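Local structure of DNA polymerase (Pyrobaculum calidifontis, 5MDN) at residues P455-R460 with V530-T535. The protein probably extends DNA chains by adding deoxyribonucleotides from their triphosphates with release of diphosphate, as a family B DNA polymerase. Numbering follows the deposited sequence.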
loop_
_atom_site.group_PDB
_atom_site.type_symbol
_atom_site.label_atom_id
_atom_site.label_comp_id
_atom_site.label_asym_id
_atom_site.label_seq_id
_atom_site.Cartn_x
_atom_site.Cartn_y
_atom_site.Cartn_z
ATOM N N PRO A 455 -22.071 -20.834 -14.745
ATOM C CA PRO A 455 -21.589 -22.058 -15.400
ATOM C C PRO A 455 -20.908 -23.005 -14.415
ATOM O O PRO A 455 -20.342 -22.586 -13.403
ATOM C CB PRO A 455 -20.616 -21.535 -16.462
ATOM C CG PRO A 455 -20.251 -20.145 -16.019
ATOM C CD PRO A 455 -21.484 -19.623 -15.339
ATOM N N GLU A 456 -20.941 -24.291 -14.764
ATOM C CA GLU A 456 -21.155 -25.431 -13.880
ATOM C C GLU A 456 -20.647 -25.318 -12.442
ATOM O O GLU A 456 -20.092 -26.272 -11.889
ATOM C CB GLU A 456 -20.577 -26.678 -14.551
ATOM C CG GLU A 456 -21.179 -28.001 -14.065
ATOM C CD GLU A 456 -20.652 -29.217 -14.815
ATOM O OE1 GLU A 456 -20.011 -29.052 -15.878
ATOM O OE2 GLU A 456 -20.863 -30.342 -14.319
ATOM N N VAL A 457 -20.760 -24.144 -11.839
ATOM C CA VAL A 457 -20.710 -24.127 -10.388
ATOM C C VAL A 457 -22.137 -24.223 -9.870
ATOM O O VAL A 457 -22.368 -24.705 -8.756
ATOM C CB VAL A 457 -19.966 -22.902 -9.831
ATOM C CG1 VAL A 457 -20.769 -21.654 -10.032
ATOM C CG2 VAL A 457 -19.659 -23.132 -8.366
ATOM N N GLY A 458 -23.099 -23.795 -10.692
ATOM C CA GLY A 458 -24.513 -24.000 -10.461
ATOM C C GLY A 458 -25.161 -23.091 -9.446
ATOM O O GLY A 458 -26.236 -23.423 -8.936
ATOM N N HIS A 459 -24.554 -21.951 -9.135
ATOM C CA HIS A 459 -25.203 -20.993 -8.252
ATOM C C HIS A 459 -26.175 -20.112 -9.031
ATOM O O HIS A 459 -25.972 -19.816 -10.212
ATOM C CB HIS A 459 -24.163 -20.137 -7.532
ATOM C CG HIS A 459 -23.220 -20.930 -6.683
ATOM N ND1 HIS A 459 -23.650 -21.876 -5.777
ATOM C CD2 HIS A 459 -21.869 -20.926 -6.612
ATOM C CE1 HIS A 459 -22.602 -22.418 -5.181
ATOM N NE2 HIS A 459 -21.510 -21.858 -5.670
ATOM N N ARG A 460 -27.238 -19.686 -8.353
ATOM C CA ARG A 460 -28.347 -18.985 -8.987
ATOM C C ARG A 460 -28.472 -17.575 -8.426
ATOM O O ARG A 460 -28.313 -17.357 -7.222
ATOM C CB ARG A 460 -29.661 -19.740 -8.794
ATOM C CG ARG A 460 -29.577 -20.874 -7.799
ATOM C CD ARG A 460 -30.845 -21.699 -7.848
ATOM N NE ARG A 460 -32.032 -20.859 -7.732
ATOM C CZ ARG A 460 -33.237 -21.194 -8.183
ATOM N NH1 ARG A 460 -33.428 -22.360 -8.787
ATOM N NH2 ARG A 460 -34.255 -20.359 -8.026
ATOM N N VAL A 530 -20.673 -15.948 -4.471
ATOM C CA VAL A 530 -20.449 -14.858 -5.416
ATOM C C VAL A 530 -19.071 -14.983 -6.052
ATOM O O VAL A 530 -18.934 -14.975 -7.281
ATOM C CB VAL A 530 -20.630 -13.495 -4.725
ATOM C CG1 VAL A 530 -20.467 -12.366 -5.732
ATOM C CG2 VAL A 530 -21.992 -13.419 -4.058
ATOM N N ALA A 531 -18.029 -15.099 -5.224
ATOM C CA ALA A 531 -16.668 -15.229 -5.738
ATOM C C ALA A 531 -16.541 -16.424 -6.674
ATOM O O ALA A 531 -16.004 -16.307 -7.780
ATOM C CB ALA A 531 -15.680 -15.343 -4.576
ATOM N N GLU A 532 -17.039 -17.586 -6.246
ATOM C CA GLU A 532 -16.953 -18.780 -7.082
ATOM C C GLU A 532 -17.723 -18.614 -8.387
ATOM O O GLU A 532 -17.316 -19.155 -9.422
ATOM C CB GLU A 532 -17.461 -19.995 -6.306
ATOM C CG GLU A 532 -16.549 -20.416 -5.161
ATOM C CD GLU A 532 -17.079 -21.614 -4.397
ATOM O OE1 GLU A 532 -18.249 -21.994 -4.618
ATOM O OE2 GLU A 532 -16.323 -22.176 -3.577
ATOM N N SER A 533 -18.838 -17.880 -8.360
ATOM C CA SER A 533 -19.580 -17.628 -9.592
ATOM C C SER A 533 -18.825 -16.672 -10.508
ATOM O O SER A 533 -18.863 -16.822 -11.735
ATOM C CB SER A 533 -20.967 -17.079 -9.269
ATOM O OG SER A 533 -21.715 -18.010 -8.506
ATOM N N VAL A 534 -18.142 -15.678 -9.935
ATOM C CA VAL A 534 -17.372 -14.743 -10.750
ATOM C C VAL A 534 -16.218 -15.459 -11.442
ATOM O O VAL A 534 -15.937 -15.213 -12.621
ATOM C CB VAL A 534 -16.881 -13.562 -9.892
ATOM C CG1 VAL A 534 -15.997 -12.638 -10.715
ATOM C CG2 VAL A 534 -18.060 -12.788 -9.330
ATOM N N THR A 535 -15.529 -16.352 -10.723
ATOM C CA THR A 535 -14.433 -17.104 -11.328
ATOM C C THR A 535 -14.931 -18.002 -12.453
ATOM O O THR A 535 -14.304 -18.082 -13.517
ATOM C CB THR A 535 -13.713 -17.941 -10.270
ATOM O OG1 THR A 535 -14.589 -18.968 -9.792
ATOM C CG2 THR A 535 -13.280 -17.072 -9.105
#
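His459 and Glu532 make the polar part of this contact. The imidazole NE2 of His459 gives a weak hydrogen bond to OE1 of Glu532, long at 3.4 Å but fairly straight, with 165° at the hydrogen. OE1 lies at the ring edge and in its plane, and the ring and carboxylate planes are only 18° apart, which leaves the two flat groups nearly coplanar. Glutamate suits this place on the helix because its extended chain carries the carboxylate from the backbone across to the loop, while histidine offers a flat donor. If the imidazole were protonated at both nitrogens, its positive charge would probably strengthen the attraction to the carboxylate.

Van der Waals packing supplies the rest. Ser533 OG sits beside the same ring edge, 3.5 Å from CD2 of His459 and 3.4 Å from its CB. With OG turned to the side of its own backbone N (chi1 -61°), the hydroxyl hydrogen-bonds back to the carbonyl O of Glu529, one turn earlier in the helix; this small buried side chain thus satisfies its polar atom within the helix and leaves room for the imidazole. Val457 lays its methyls loosely beside two side-chain oxygens of the helix: CG1 lies 4.1 Å from Ser533 OG, and CG2 lies 4.2 Å from Glu532 OE1. The carbonyl O of Val457 stands 4.2 Å above the centre of one face of the His459 ring. Gly458 between them takes a positive phi, which glycine adopts easily; the side chains flanking it both start toward the helix.

Phe461, in the following strand, continues the packing against Ser533 and Val530. The loop between strands 451-453 and 460-462 thus packs on the first turns of helix 528-551, away from the magnesium sites. This helix belongs to the polymerase palm and leads into antiparallel strands 556-560 and 563-567, whose hairpin carries the family B signature YGDTDS.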